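Local coordinates for adenosine deaminase 1 (Arthrobacter aurescens, PDB 3RYS), which probably catalyses the zinc-dependent hydrolytic deamination of adenine to hypoxanthine and ammonium, a step of purine salvage and nitrogen catabolism, at residues E29-L34 / E48-K53; R84-R89 / R96-M101; Q157-H162 / A192-I197; D232-L237 / L269-N274; C247-V252 / F293-K298. All blocks are in the same frame, centred on the assembly; numbering follows the deposited sequence.

Contact 1. Residues E29-L34 / E48-K53; sequences ELIFAL and EELREK
Leu50 reaches from the short helix 47-51 toward helix 28-37 and touches it through one methyl group. With CG opposite the backbone N (chi1 170°) and CD2 the outstretched branch, CD2 meets Phe32 CE1 at 3.8 Å and Ile31 CD1 at 4.1 Å. The methyl comes to the edge of the Phe32 ring, near the ring plane, with the two side chains alongside and heading opposite ways. The Ile31 chain is extended (chi2 -177°), so CD1 is its foremost atom. Ile47 also lies against Phe32, and Leu26 against Ile31. At the exposed border, bends in both chains bring Glu29 and Arg51 together, Glu29 at chi2 and Arg51 at chi3. Glu29 OE2 lies 2.7 Å from Arg51 NH1 in a salt bridge whose carboxylate and guanidinium planes are nearly coplanar, but the hydrogen bond is weak, with an N-H angle of 123°. The pairing is therefore probably chiefly electrostatic, adding a charged pair at the exposed border of an apolar helix-helix junction.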
# COMPACT_ATOMS: atom_id res chain seq x y z
N GLU A 29 11.47 -12.36 11.06
CA GLU A 29 11.48 -13.81 11.20
C GLU A 29 11.53 -14.48 9.83
O GLU A 29 12.34 -15.38 9.60
CB GLU A 29 10.26 -14.31 11.99
CG GLU A 29 10.18 -13.79 13.42
CD GLU A 29 9.80 -12.32 13.49
OE1 GLU A 29 8.85 -11.92 12.79
OE2 GLU A 29 10.47 -11.56 14.23
N LEU A 30 10.67 -14.03 8.92
CA LEU A 30 10.59 -14.62 7.59
C LEU A 30 11.87 -14.35 6.80
O LEU A 30 12.34 -15.21 6.06
CB LEU A 30 9.37 -14.10 6.83
CG LEU A 30 9.14 -14.77 5.47
CD1 LEU A 30 9.21 -16.28 5.60
CD2 LEU A 30 7.82 -14.33 4.86
N ILE A 31 12.41 -13.15 6.96
CA ILE A 31 13.67 -12.80 6.32
C ILE A 31 14.76 -13.82 6.65
O ILE A 31 15.40 -14.38 5.76
CB ILE A 31 14.12 -11.38 6.72
CG1 ILE A 31 13.07 -10.35 6.28
CG2 ILE A 31 15.45 -11.04 6.10
CD1 ILE A 31 13.45 -8.91 6.56
N PHE A 32 14.96 -14.08 7.94
CA PHE A 32 15.95 -15.07 8.37
C PHE A 32 15.62 -16.49 7.91
O PHE A 32 16.53 -17.28 7.64
CB PHE A 32 16.12 -15.02 9.88
CG PHE A 32 17.15 -14.03 10.33
CD1 PHE A 32 16.91 -12.67 10.25
CD2 PHE A 32 18.37 -14.46 10.83
CE1 PHE A 32 17.86 -11.76 10.66
CE2 PHE A 32 19.32 -13.55 11.24
CZ PHE A 32 19.07 -12.20 11.15
N ALA A 33 14.34 -16.81 7.81
CA ALA A 33 13.93 -18.14 7.38
C ALA A 33 14.22 -18.35 5.89
O ALA A 33 14.71 -19.40 5.48
CB ALA A 33 12.46 -18.37 7.68
N LEU A 34 13.90 -17.34 5.09
CA LEU A 34 14.12 -17.41 3.65
C LEU A 34 15.61 -17.35 3.33
O LEU A 34 16.09 -18.02 2.41
CB LEU A 34 13.36 -16.30 2.92
CG LEU A 34 11.84 -16.40 3.05
CD1 LEU A 34 11.16 -15.24 2.35
CD2 LEU A 34 11.35 -17.73 2.50
N GLU A 48 18.15 -9.63 16.04
CA GLU A 48 18.08 -8.45 16.90
C GLU A 48 18.82 -7.27 16.28
O GLU A 48 18.35 -6.13 16.33
CB GLU A 48 18.65 -8.76 18.28
CG GLU A 48 18.50 -7.62 19.28
CD GLU A 48 19.28 -7.86 20.55
OE1 GLU A 48 20.18 -8.73 20.55
OE2 GLU A 48 19.00 -7.17 21.55
N GLU A 49 19.98 -7.55 15.69
CA GLU A 49 20.76 -6.51 15.02
C GLU A 49 19.99 -5.97 13.83
O GLU A 49 20.14 -4.80 13.45
CB GLU A 49 22.12 -7.04 14.56
CG GLU A 49 22.98 -5.98 13.87
CD GLU A 49 24.19 -6.56 13.16
OE1 GLU A 49 24.69 -7.62 13.59
OE2 GLU A 49 24.64 -5.96 12.16
N LEU A 50 19.15 -6.82 13.25
CA LEU A 50 18.30 -6.41 12.15
C LEU A 50 17.23 -5.42 12.62
O LEU A 50 17.11 -4.33 12.07
CB LEU A 50 17.66 -7.62 11.46
CG LEU A 50 16.56 -7.30 10.44
CD1 LEU A 50 17.03 -6.27 9.42
CD2 LEU A 50 16.08 -8.56 9.74
N ARG A 51 16.46 -5.80 13.64
CA ARG A 51 15.39 -4.94 14.16
C ARG A 51 15.95 -3.59 14.59
O ARG A 51 15.26 -2.57 14.59
CB ARG A 51 14.66 -5.60 15.33
CG ARG A 51 14.26 -7.04 15.09
CD ARG A 51 13.11 -7.46 15.98
NE ARG A 51 11.83 -6.96 15.48
CZ ARG A 51 10.89 -7.71 14.91
NH1 ARG A 51 11.08 -9.02 14.78
NH2 ARG A 51 9.77 -7.16 14.48
N GLU A 52 17.23 -3.59 14.96
CA GLU A 52 17.94 -2.40 15.40
C GLU A 52 18.06 -1.37 14.27
O GLU A 52 18.32 -0.20 14.52
CB GLU A 52 19.33 -2.80 15.88
CG GLU A 52 20.03 -1.78 16.74
CD GLU A 52 21.28 -2.35 17.39
OE1 GLU A 52 21.40 -3.59 17.46
OE2 GLU A 52 22.14 -1.55 17.83
N LYS A 53 17.86 -1.82 13.04
CA LYS A 53 18.07 -0.97 11.86
C LYS A 53 16.79 -0.31 11.35
O LYS A 53 16.76 0.21 10.23
CB LYS A 53 18.72 -1.77 10.73
CG LYS A 53 20.16 -2.17 11.00
CD LYS A 53 20.80 -2.77 9.76
CE LYS A 53 22.28 -3.05 9.97
NZ LYS A 53 22.92 -3.64 8.76

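Contact 2. Residues R84-R89 / R96-M101; sequences RAYLER and RHAEIM
Tyr86 points from helix 76-92 at strand 95-102 and meets both Ala98 and Ile100. Its CB leaves the helix toward the strand, and with CG opposite the backbone N (chi1 159°) the ring continues in that direction. CG lies farther from the strand, and the approach tightens along the CD2-CE2 edge. There CE2 comes 4.0 Å from Ile100 CD1 and 4.2 Å from Ala98 CB, the isoleucine lying oblique to the ring, side by side with it but pointing the other way. At the tip, OH is 3.7 Å from Ala98 CB, which sits at the ring edge near its plane. The hydroxyl itself is hydrogen-bonded to Glu17 OE1 on the neighbouring strand 15-17, so this buried polar atom has a partner. After a short link the helix is followed by the strand it covers, and their segments run roughly antiparallel, at 148° with axes 10.5 Å apart, as in the helix-then-strand steps of a TIM barrel. Ala98 and Ile100 face the helix, whereas Glu99 between them points away and forms a salt bridge with Arg220. From the next residue of the helix, Leu87 CD2 reaches Ile100 CD1 at 4.2 Å, the two chains meeting at a slant. Leu125 of helix 114-125 also packs on both Leu87 and Ile100, while the Ile100 side chain lies about 7 Å from that of the zinc ligand His21.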
# COMPACT_ATOMS: atom_id res chain seq x y z
N ARG A 84 1.28 -15.08 1.46
CA ARG A 84 0.36 -15.80 2.33
C ARG A 84 0.49 -15.36 3.78
O ARG A 84 -0.50 -15.36 4.52
CB ARG A 84 0.57 -17.31 2.20
CG ARG A 84 -0.19 -17.91 1.03
CD ARG A 84 0.22 -19.34 0.70
NE ARG A 84 -0.59 -19.85 -0.40
CZ ARG A 84 -0.27 -20.88 -1.17
NH1 ARG A 84 0.87 -21.54 -0.97
NH2 ARG A 84 -1.08 -21.25 -2.16
N ALA A 85 1.69 -14.98 4.18
CA ALA A 85 1.93 -14.56 5.55
C ALA A 85 1.22 -13.24 5.81
O ALA A 85 0.78 -12.97 6.92
CB ALA A 85 3.43 -14.43 5.82
N TYR A 86 1.13 -12.41 4.77
CA TYR A 86 0.40 -11.16 4.87
C TYR A 86 -1.11 -11.40 4.84
O TYR A 86 -1.84 -10.88 5.68
CB TYR A 86 0.78 -10.19 3.75
CG TYR A 86 -0.28 -9.14 3.53
CD1 TYR A 86 -0.44 -8.09 4.44
CD2 TYR A 86 -1.15 -9.22 2.46
CE1 TYR A 86 -1.43 -7.15 4.26
CE2 TYR A 86 -2.14 -8.28 2.27
CZ TYR A 86 -2.28 -7.24 3.17
OH TYR A 86 -3.27 -6.30 2.99
N LEU A 87 -1.57 -12.17 3.86
CA LEU A 87 -3.00 -12.43 3.72
C LEU A 87 -3.57 -13.02 5.01
O LEU A 87 -4.68 -12.69 5.42
CB LEU A 87 -3.26 -13.36 2.53
CG LEU A 87 -2.99 -12.78 1.13
CD1 LEU A 87 -2.99 -13.88 0.07
CD2 LEU A 87 -4.00 -11.71 0.80
N GLU A 88 -2.79 -13.89 5.64
CA GLU A 88 -3.18 -14.52 6.90
C GLU A 88 -3.32 -13.48 8.01
O GLU A 88 -4.33 -13.43 8.72
CB GLU A 88 -2.17 -15.60 7.28
CG GLU A 88 -2.46 -16.30 8.60
CD GLU A 88 -1.31 -17.18 9.07
OE1 GLU A 88 -0.35 -17.37 8.30
OE2 GLU A 88 -1.38 -17.69 10.21
N ARG A 89 -2.30 -12.64 8.16
CA ARG A 89 -2.30 -11.60 9.20
C ARG A 89 -3.33 -10.50 8.90
O ARG A 89 -4.02 -10.02 9.79
CB ARG A 89 -0.90 -11.01 9.38
CG ARG A 89 -0.84 -9.86 10.37
CD ARG A 89 -1.33 -10.26 11.77
NE ARG A 89 -1.28 -9.12 12.69
CZ ARG A 89 -2.19 -8.15 12.73
NH1 ARG A 89 -3.24 -8.19 11.92
NH2 ARG A 89 -2.06 -7.15 13.60
N ARG A 96 -10.88 -7.33 4.50
CA ARG A 96 -11.84 -8.14 3.75
C ARG A 96 -11.47 -8.15 2.27
O ARG A 96 -11.83 -9.07 1.53
CB ARG A 96 -13.25 -7.58 3.94
CG ARG A 96 -13.74 -7.70 5.37
CD ARG A 96 -13.98 -9.16 5.70
NE ARG A 96 -15.07 -9.70 4.90
CZ ARG A 96 -15.12 -10.94 4.43
NH1 ARG A 96 -14.12 -11.78 4.67
NH2 ARG A 96 -16.16 -11.34 3.71
N HIS A 97 -10.75 -7.13 1.86
CA HIS A 97 -10.31 -6.97 0.48
C HIS A 97 -8.96 -6.26 0.49
O HIS A 97 -8.77 -5.27 1.20
CB HIS A 97 -11.34 -6.15 -0.30
CG HIS A 97 -10.99 -5.95 -1.74
ND1 HIS A 97 -10.35 -4.82 -2.20
CD2 HIS A 97 -11.21 -6.73 -2.83
CE1 HIS A 97 -10.18 -4.91 -3.51
NE2 HIS A 97 -10.69 -6.06 -3.91
N ALA A 98 -8.03 -6.78 -0.30
CA ALA A 98 -6.68 -6.24 -0.31
C ALA A 98 -6.20 -6.00 -1.74
O ALA A 98 -6.19 -6.91 -2.56
CB ALA A 98 -5.73 -7.19 0.41
N GLU A 99 -5.83 -4.76 -2.03
CA GLU A 99 -5.26 -4.43 -3.33
C GLU A 99 -3.76 -4.19 -3.17
O GLU A 99 -3.33 -3.18 -2.62
CB GLU A 99 -5.99 -3.26 -3.99
CG GLU A 99 -7.40 -3.66 -4.44
CD GLU A 99 -8.19 -2.52 -5.05
OE1 GLU A 99 -7.58 -1.57 -5.59
OE2 GLU A 99 -9.44 -2.58 -4.99
N ILE A 100 -2.98 -5.15 -3.65
CA ILE A 100 -1.59 -5.30 -3.23
C ILE A 100 -0.59 -4.84 -4.27
O ILE A 100 -0.64 -5.24 -5.44
CB ILE A 100 -1.32 -6.78 -2.88
CG1 ILE A 100 -2.26 -7.22 -1.77
CG2 ILE A 100 0.13 -6.97 -2.49
CD1 ILE A 100 -2.47 -8.72 -1.70
N MET A 101 0.34 -3.99 -3.84
CA MET A 101 1.41 -3.53 -4.72
C MET A 101 2.63 -4.44 -4.67
O MET A 101 2.88 -5.16 -3.70
CB MET A 101 1.81 -2.09 -4.39
CG MET A 101 1.14 -1.05 -5.26
SD MET A 101 1.57 0.63 -4.79
CE MET A 101 0.50 0.87 -3.38

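Contact 3. Residues Q157-H162 / A192-I197; sequences QLLAMH and AGLRRI
Leu159 and Ala192 are the residues whose CA atoms come nearest, 8.2 Å apart, where two helices finish in Schellman motifs with positive phi at His162 and Gly193. One of the bonds of the first motif runs from His162 N to Leu159 O (2.8 Å). The side-chain contact is a small apolar one carried by the two methyl groups of Leu159. With CG anti to the carbonyl carbon (chi1 -70°), both methyls face the other segment: CD1 meets Ala192 CB at 4.0 Å and CD2 meets Leu194 CD1, also at 4.0 Å. The Leu159 and Leu194 chains cross obliquely. In the TIM-barrel topology, helix 148-160 precedes strand 167-171, and helix 183-191 precedes the next strand, 195-200. The contact thus joins the C-terminal ends of successive barrel helices, at the point where the segment 192-197 turns inward to begin its strand. Leu194 is buried against Ala189 and Ile165, while Arg188 packs on Leu159. Just beyond, Arg196 folds back along its own segment, NE donating to Leu194 O at 3.1 Å, nearly straight (160°) and in the carbonyl plane. Glu219 forms a salt bridge with Arg195 NH1 and accepts a hydrogen bond from Arg196 N.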
# COMPACT_ATOMS: atom_id res chain seq x y z
N GLN A 157 6.49 -6.55 -21.03
CA GLN A 157 6.66 -7.96 -20.72
C GLN A 157 5.54 -8.51 -19.85
O GLN A 157 5.11 -9.64 -20.04
CB GLN A 157 8.02 -8.23 -20.09
CG GLN A 157 9.00 -8.88 -21.05
CD GLN A 157 8.74 -10.37 -21.22
OE1 GLN A 157 8.80 -11.13 -20.25
NE2 GLN A 157 8.46 -10.79 -22.44
N LEU A 158 5.08 -7.70 -18.90
CA LEU A 158 3.92 -8.08 -18.09
C LEU A 158 2.71 -8.33 -18.97
O LEU A 158 2.02 -9.34 -18.84
CB LEU A 158 3.61 -7.01 -17.05
CG LEU A 158 4.61 -6.98 -15.90
CD1 LEU A 158 4.31 -5.83 -14.95
CD2 LEU A 158 4.60 -8.31 -15.16
N LEU A 159 2.45 -7.40 -19.89
CA LEU A 159 1.35 -7.54 -20.83
C LEU A 159 1.50 -8.81 -21.67
O LEU A 159 0.60 -9.65 -21.71
CB LEU A 159 1.27 -6.32 -21.74
CG LEU A 159 0.81 -5.02 -21.08
CD1 LEU A 159 0.56 -3.95 -22.13
CD2 LEU A 159 -0.45 -5.25 -20.24
N ALA A 160 2.64 -8.92 -22.35
CA ALA A 160 2.92 -10.06 -23.22
C ALA A 160 2.71 -11.41 -22.52
O ALA A 160 2.18 -12.35 -23.12
CB ALA A 160 4.34 -9.96 -23.77
N MET A 161 3.14 -11.49 -21.27
CA MET A 161 3.05 -12.73 -20.51
C MET A 161 1.68 -12.88 -19.85
O MET A 161 1.42 -13.88 -19.17
CB MET A 161 4.16 -12.82 -19.46
CG MET A 161 4.10 -11.74 -18.38
SD MET A 161 5.63 -11.61 -17.42
CE MET A 161 5.23 -12.60 -15.97
N HIS A 162 0.82 -11.89 -20.04
CA HIS A 162 -0.50 -11.90 -19.44
C HIS A 162 -0.43 -12.00 -17.92
O HIS A 162 -1.11 -12.83 -17.31
CB HIS A 162 -1.33 -13.07 -20.00
CG HIS A 162 -1.66 -12.94 -21.45
ND1 HIS A 162 -1.06 -13.70 -22.43
CD2 HIS A 162 -2.55 -12.14 -22.09
CE1 HIS A 162 -1.56 -13.37 -23.61
NE2 HIS A 162 -2.46 -12.43 -23.43
N ALA A 192 -4.18 -0.15 -22.22
CA ALA A 192 -4.16 -1.58 -21.96
C ALA A 192 -5.31 -1.99 -21.04
O ALA A 192 -5.47 -3.17 -20.72
CB ALA A 192 -2.83 -2.00 -21.36
N GLY A 193 -6.11 -1.02 -20.62
CA GLY A 193 -7.26 -1.29 -19.76
C GLY A 193 -6.87 -1.42 -18.31
O GLY A 193 -7.65 -1.87 -17.47
N LEU A 194 -5.64 -1.02 -18.00
CA LEU A 194 -5.12 -1.13 -16.64
C LEU A 194 -5.52 0.07 -15.81
O LEU A 194 -5.50 1.21 -16.27
CB LEU A 194 -3.60 -1.28 -16.66
CG LEU A 194 -3.03 -2.60 -17.19
CD1 LEU A 194 -1.55 -2.46 -17.52
CD2 LEU A 194 -3.27 -3.72 -16.19
N ARG A 195 -5.90 -0.20 -14.56
CA ARG A 195 -6.26 0.86 -13.63
C ARG A 195 -5.01 1.56 -13.12
O ARG A 195 -3.91 1.03 -13.22
CB ARG A 195 -7.10 0.29 -12.49
CG ARG A 195 -8.49 -0.12 -12.94
CD ARG A 195 -9.38 -0.47 -11.77
NE ARG A 195 -10.78 -0.17 -12.05
CZ ARG A 195 -11.33 1.04 -11.93
NH1 ARG A 195 -10.59 2.07 -11.55
NH2 ARG A 195 -12.61 1.22 -12.20
N ARG A 196 -5.17 2.77 -12.59
CA ARG A 196 -4.02 3.60 -12.28
C ARG A 196 -4.03 4.19 -10.88
O ARG A 196 -5.01 4.78 -10.45
CB ARG A 196 -3.91 4.74 -13.30
CG ARG A 196 -3.50 4.29 -14.68
CD ARG A 196 -4.38 4.96 -15.71
NE ARG A 196 -5.68 4.31 -15.78
CZ ARG A 196 -6.83 4.95 -15.92
NH1 ARG A 196 -6.85 6.27 -16.00
NH2 ARG A 196 -7.97 4.26 -15.96
N ILE A 197 -2.92 4.01 -10.17
CA ILE A 197 -2.69 4.72 -8.91
C ILE A 197 -1.24 5.21 -8.87
O ILE A 197 -0.40 4.76 -9.64
CB ILE A 197 -2.95 3.82 -7.69
CG1 ILE A 197 -1.96 2.67 -7.66
CG2 ILE A 197 -4.38 3.31 -7.71
CD1 ILE A 197 -2.08 1.79 -6.43

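Contact 4. Residues D232-L237 / L269-N274; sequences DVVQRL and LAIGLN
No ring takes part where Val234 and Leu237 meet Ile271 and Leu273, and the only flat groups near the touching atoms are peptide units. The carbonyl of Val234 faces a methyl group, with Leu273 CD2 at 3.9 Å from Val234 O. That same CD2 rests against Leu237 CB and lies 4.3 Å from Val234 CG1, so one leucine branch enters between two residues a helical turn apart. Alongside, Val234 CG1 meets Ile271 CD1 at 3.8 Å, the two side chains crossing at about a right angle. CG1 of Ile271 sits between its backbone N and carbonyl carbon (chi1 63°), and from there the chain extends to CD1. Helix 265-270 ends here in a Schellman motif at Gly272, and the chain then heads into strand 275-277. Within the TIM-barrel fold, this exit turn packs against helix 231-240, which leads into the adjacent strand 244-246. Met228 lies against both Val234 and Leu273, and Leu213 of helix 206-214 covers Leu237. A water links the backbones at the inner end of the contact: it accepts from Asn274 N at 3.0 Å and gives a weak bond to Leu237 O at 2.7 Å. The Asn274 amide turns elsewhere, ND2 donating to Gln241 O.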
# COMPACT_ATOMS: atom_id res chain seq x y z
N ASP A 232 -6.44 24.99 -2.86
CA ASP A 232 -7.29 24.65 -3.95
C ASP A 232 -7.03 23.36 -4.67
O ASP A 232 -7.76 22.97 -5.52
CB ASP A 232 -7.64 25.86 -4.85
CG ASP A 232 -6.47 26.70 -5.23
OD1 ASP A 232 -5.56 26.23 -5.84
OD2 ASP A 232 -6.50 27.88 -5.01
N VAL A 233 -5.98 22.69 -4.25
CA VAL A 233 -5.72 21.27 -4.51
C VAL A 233 -6.62 20.47 -3.58
O VAL A 233 -7.33 19.55 -4.01
CB VAL A 233 -4.26 20.89 -4.23
CG1 VAL A 233 -4.08 19.39 -4.40
CG2 VAL A 233 -3.33 21.64 -5.16
N VAL A 234 -6.61 20.83 -2.30
CA VAL A 234 -7.53 20.27 -1.32
C VAL A 234 -8.95 20.40 -1.83
O VAL A 234 -9.79 19.52 -1.63
CB VAL A 234 -7.44 21.01 0.03
CG1 VAL A 234 -8.45 20.45 1.02
CG2 VAL A 234 -6.03 20.94 0.60
N GLN A 235 -9.21 21.51 -2.52
CA GLN A 235 -10.55 21.85 -2.99
C GLN A 235 -11.01 20.86 -4.06
O GLN A 235 -12.12 20.34 -3.99
CB GLN A 235 -10.55 23.26 -3.56
CG GLN A 235 -11.67 24.14 -3.06
CD GLN A 235 -11.29 25.62 -3.04
OE1 GLN A 235 -11.18 26.23 -1.98
NE2 GLN A 235 -11.05 26.19 -4.22
N ARG A 236 -10.14 20.61 -5.03
CA ARG A 236 -10.44 19.65 -6.09
C ARG A 236 -10.61 18.23 -5.56
O ARG A 236 -11.53 17.51 -5.97
CB ARG A 236 -9.35 19.67 -7.16
CG ARG A 236 -9.46 18.50 -8.12
CD ARG A 236 -8.21 18.37 -8.97
NE ARG A 236 -8.38 17.32 -9.97
CZ ARG A 236 -7.53 17.12 -10.97
NH1 ARG A 236 -6.46 17.90 -11.10
NH2 ARG A 236 -7.75 16.14 -11.85
N LEU A 237 -9.72 17.82 -4.67
CA LEU A 237 -9.81 16.51 -4.04
C LEU A 237 -11.20 16.31 -3.44
O LEU A 237 -11.91 15.35 -3.78
CB LEU A 237 -8.75 16.36 -2.95
CG LEU A 237 -7.39 15.78 -3.36
CD1 LEU A 237 -7.13 15.90 -4.85
CD2 LEU A 237 -6.27 16.42 -2.56
N LEU A 269 -10.46 14.10 7.14
CA LEU A 269 -11.77 13.47 7.19
C LEU A 269 -12.84 14.54 7.42
O LEU A 269 -13.83 14.59 6.69
CB LEU A 269 -11.81 12.43 8.30
CG LEU A 269 -13.04 11.53 8.37
CD1 LEU A 269 -13.18 10.71 7.10
CD2 LEU A 269 -12.96 10.62 9.59
N ALA A 270 -12.63 15.39 8.41
CA ALA A 270 -13.58 16.45 8.72
C ALA A 270 -13.90 17.34 7.53
O ALA A 270 -15.04 17.77 7.36
CB ALA A 270 -13.10 17.28 9.90
N ILE A 271 -12.90 17.64 6.70
CA ILE A 271 -13.12 18.53 5.56
C ILE A 271 -13.61 17.80 4.30
O ILE A 271 -13.74 18.42 3.24
CB ILE A 271 -11.88 19.36 5.20
CG1 ILE A 271 -10.73 18.45 4.78
CG2 ILE A 271 -11.50 20.27 6.37
CD1 ILE A 271 -9.45 19.20 4.46
N GLY A 272 -13.87 16.50 4.42
CA GLY A 272 -14.52 15.76 3.35
C GLY A 272 -13.61 15.07 2.35
O GLY A 272 -14.10 14.50 1.37
N LEU A 273 -12.30 15.11 2.57
CA LEU A 273 -11.39 14.36 1.72
C LEU A 273 -11.74 12.88 1.82
O LEU A 273 -11.96 12.36 2.92
CB LEU A 273 -9.93 14.58 2.14
CG LEU A 273 -9.33 15.96 1.88
CD1 LEU A 273 -7.93 16.04 2.45
CD2 LEU A 273 -9.33 16.26 0.40
N ASN A 274 -11.81 12.20 0.68
CA ASN A 274 -12.17 10.79 0.64
C ASN A 274 -11.02 9.88 1.09
O ASN A 274 -10.47 9.12 0.29
CB ASN A 274 -12.63 10.41 -0.76
CG ASN A 274 -13.09 8.98 -0.85
OD1 ASN A 274 -13.52 8.39 0.14
ND2 ASN A 274 -13.00 8.41 -2.05
O HOH W 1 -11.06 13.52 -1.92

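Contact 5. Residues C247-V252 / F293-K298; sequences CPLSNV and FEQLVK
Pro248 and Leu249, in the first turn of helix 248-253, meet Leu296 and Gln295 of helix 289-300 in two separate pairs. Pro248 CG lies 4.2 Å from Leu296 CD2, an apolar touch between the proline ring and a leucine methyl. Next to it, Leu249 CD2 comes to 4.2 Å from Gln295 CG, so the glutamine offers the methylene part of its chain. Gln295 CG is anti to the carbonyl carbon (chi1 -66°), the bend at chi2 then turns the amide aside, and the two chains are set roughly perpendicular. In the next shell, Val277 of strand 275-277 packs on both Pro248 and Leu296, and Leu260 packs on Gln295. The backbone is fixed too, for Leu249 N donates to Asn292 OD1, while Cys247 occupies the N-cap position of the first helix. Farther in, Ser250 OG is hydrogen-bonded to the zinc ligand Asp280, and Asn251 touches His223 of the adenine pocket. The short helix follows strand 244-246 at the active-site end of the barrel, consistent with the metal-dependent TIM-barrel architecture of adenosine deaminases.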
# COMPACT_ATOMS: atom_id res chain seq x y z
N CYS A 247 -1.59 6.62 5.19
CA CYS A 247 -0.88 5.61 5.98
C CYS A 247 -0.28 6.26 7.22
O CYS A 247 0.87 6.72 7.19
CB CYS A 247 0.22 4.95 5.14
SG CYS A 247 -0.31 4.44 3.48
N PRO A 248 -1.05 6.30 8.31
CA PRO A 248 -0.71 7.02 9.55
C PRO A 248 0.65 6.66 10.15
O PRO A 248 1.50 7.53 10.30
CB PRO A 248 -1.85 6.64 10.50
CG PRO A 248 -3.00 6.32 9.58
CD PRO A 248 -2.38 5.66 8.39
N LEU A 249 0.84 5.39 10.49
CA LEU A 249 2.09 4.94 11.08
C LEU A 249 3.27 5.12 10.13
O LEU A 249 4.38 5.45 10.55
CB LEU A 249 2.00 3.47 11.50
CG LEU A 249 1.01 3.17 12.63
CD1 LEU A 249 1.12 1.70 13.04
CD2 LEU A 249 1.25 4.10 13.81
N SER A 250 3.03 4.89 8.85
CA SER A 250 4.08 5.07 7.85
C SER A 250 4.63 6.50 7.91
O SER A 250 5.85 6.71 8.00
CB SER A 250 3.55 4.74 6.45
OG SER A 250 4.54 4.97 5.47
N ASN A 251 3.73 7.48 7.86
CA ASN A 251 4.11 8.89 7.88
C ASN A 251 4.89 9.27 9.14
O ASN A 251 5.80 10.10 9.09
CB ASN A 251 2.88 9.78 7.72
CG ASN A 251 2.13 9.52 6.43
OD1 ASN A 251 2.70 9.02 5.46
ND2 ASN A 251 0.85 9.86 6.40
N VAL A 252 4.51 8.68 10.27
CA VAL A 252 5.20 8.95 11.52
C VAL A 252 6.61 8.36 11.50
O VAL A 252 7.59 9.05 11.78
CB VAL A 252 4.42 8.43 12.74
CG1 VAL A 252 5.30 8.46 13.98
CG2 VAL A 252 3.17 9.25 12.97
N PHE A 293 -5.55 1.59 12.97
CA PHE A 293 -6.81 2.00 13.57
C PHE A 293 -6.68 2.14 15.08
O PHE A 293 -7.09 3.15 15.65
CB PHE A 293 -7.93 1.01 13.22
CG PHE A 293 -8.59 1.29 11.90
CD1 PHE A 293 -8.19 0.61 10.76
CD2 PHE A 293 -9.60 2.21 11.81
CE1 PHE A 293 -8.80 0.86 9.55
CE2 PHE A 293 -10.21 2.46 10.60
CZ PHE A 293 -9.81 1.79 9.46
N GLU A 294 -6.12 1.11 15.71
CA GLU A 294 -5.92 1.11 17.15
C GLU A 294 -5.25 2.39 17.63
O GLU A 294 -5.66 2.98 18.64
CB GLU A 294 -5.07 -0.09 17.57
CG GLU A 294 -4.83 -0.16 19.07
CD GLU A 294 -3.75 -1.17 19.43
OE1 GLU A 294 -3.02 -1.61 18.52
OE2 GLU A 294 -3.63 -1.50 20.63
N GLN A 295 -4.22 2.82 16.91
CA GLN A 295 -3.49 4.02 17.29
C GLN A 295 -4.29 5.30 17.04
O GLN A 295 -4.20 6.26 17.81
CB GLN A 295 -2.13 4.08 16.58
CG GLN A 295 -1.16 2.97 17.00
CD GLN A 295 -0.88 2.97 18.50
OE1 GLN A 295 -1.72 2.57 19.30
NE2 GLN A 295 0.32 3.41 18.87
N LEU A 296 -5.09 5.30 15.98
CA LEU A 296 -5.95 6.44 15.67
C LEU A 296 -6.97 6.66 16.78
O LEU A 296 -7.27 7.80 17.15
CB LEU A 296 -6.68 6.23 14.34
CG LEU A 296 -5.81 6.28 13.09
CD1 LEU A 296 -6.64 6.00 11.85
CD2 LEU A 296 -5.10 7.63 12.98
N VAL A 297 -7.52 5.56 17.28
CA VAL A 297 -8.47 5.60 18.38
C VAL A 297 -7.76 6.03 19.65
O VAL A 297 -8.18 6.98 20.31
CB VAL A 297 -9.08 4.21 18.64
CG1 VAL A 297 -9.96 4.24 19.89
CG2 VAL A 297 -9.86 3.72 17.42
N LYS A 298 -6.69 5.33 19.97
CA LYS A 298 -5.95 5.56 21.21
C LYS A 298 -5.38 6.98 21.28
O LYS A 298 -5.49 7.64 22.32
CB LYS A 298 -4.85 4.50 21.36
CG LYS A 298 -3.73 4.82 22.36
CD LYS A 298 -2.70 3.69 22.38
CE LYS A 298 -1.32 4.15 22.86
NZ LYS A 298 -1.28 4.49 24.31

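How the contacts relate
All five contacts belong to one TIM-barrel domain. Contacts 1, 2 and 3 follow in series along the chain, whereas contacts 4 and 5 interlock, their segments alternating through helices 231-240, 248-253, 265-270 and 289-300. Contacts 2 and 3 reach the same parallel sheet through strands 95-102 and 195-200, and although two strands separate these, Met101 CE lies 4.1 Å from Ile197 CD1. Contacts 1 and 4 sit on opposite sides of the chain's centre, their own centres about 40 Å apart. Contacts 2 and 5 approach the active site most closely, the Ile100 and Pro248 side chains each about 11 Å from the bound adenine and zinc, while contacts 3 and 4 pack the turns after helices 183-191 and 265-270 against neighbouring helices, toward the periphery.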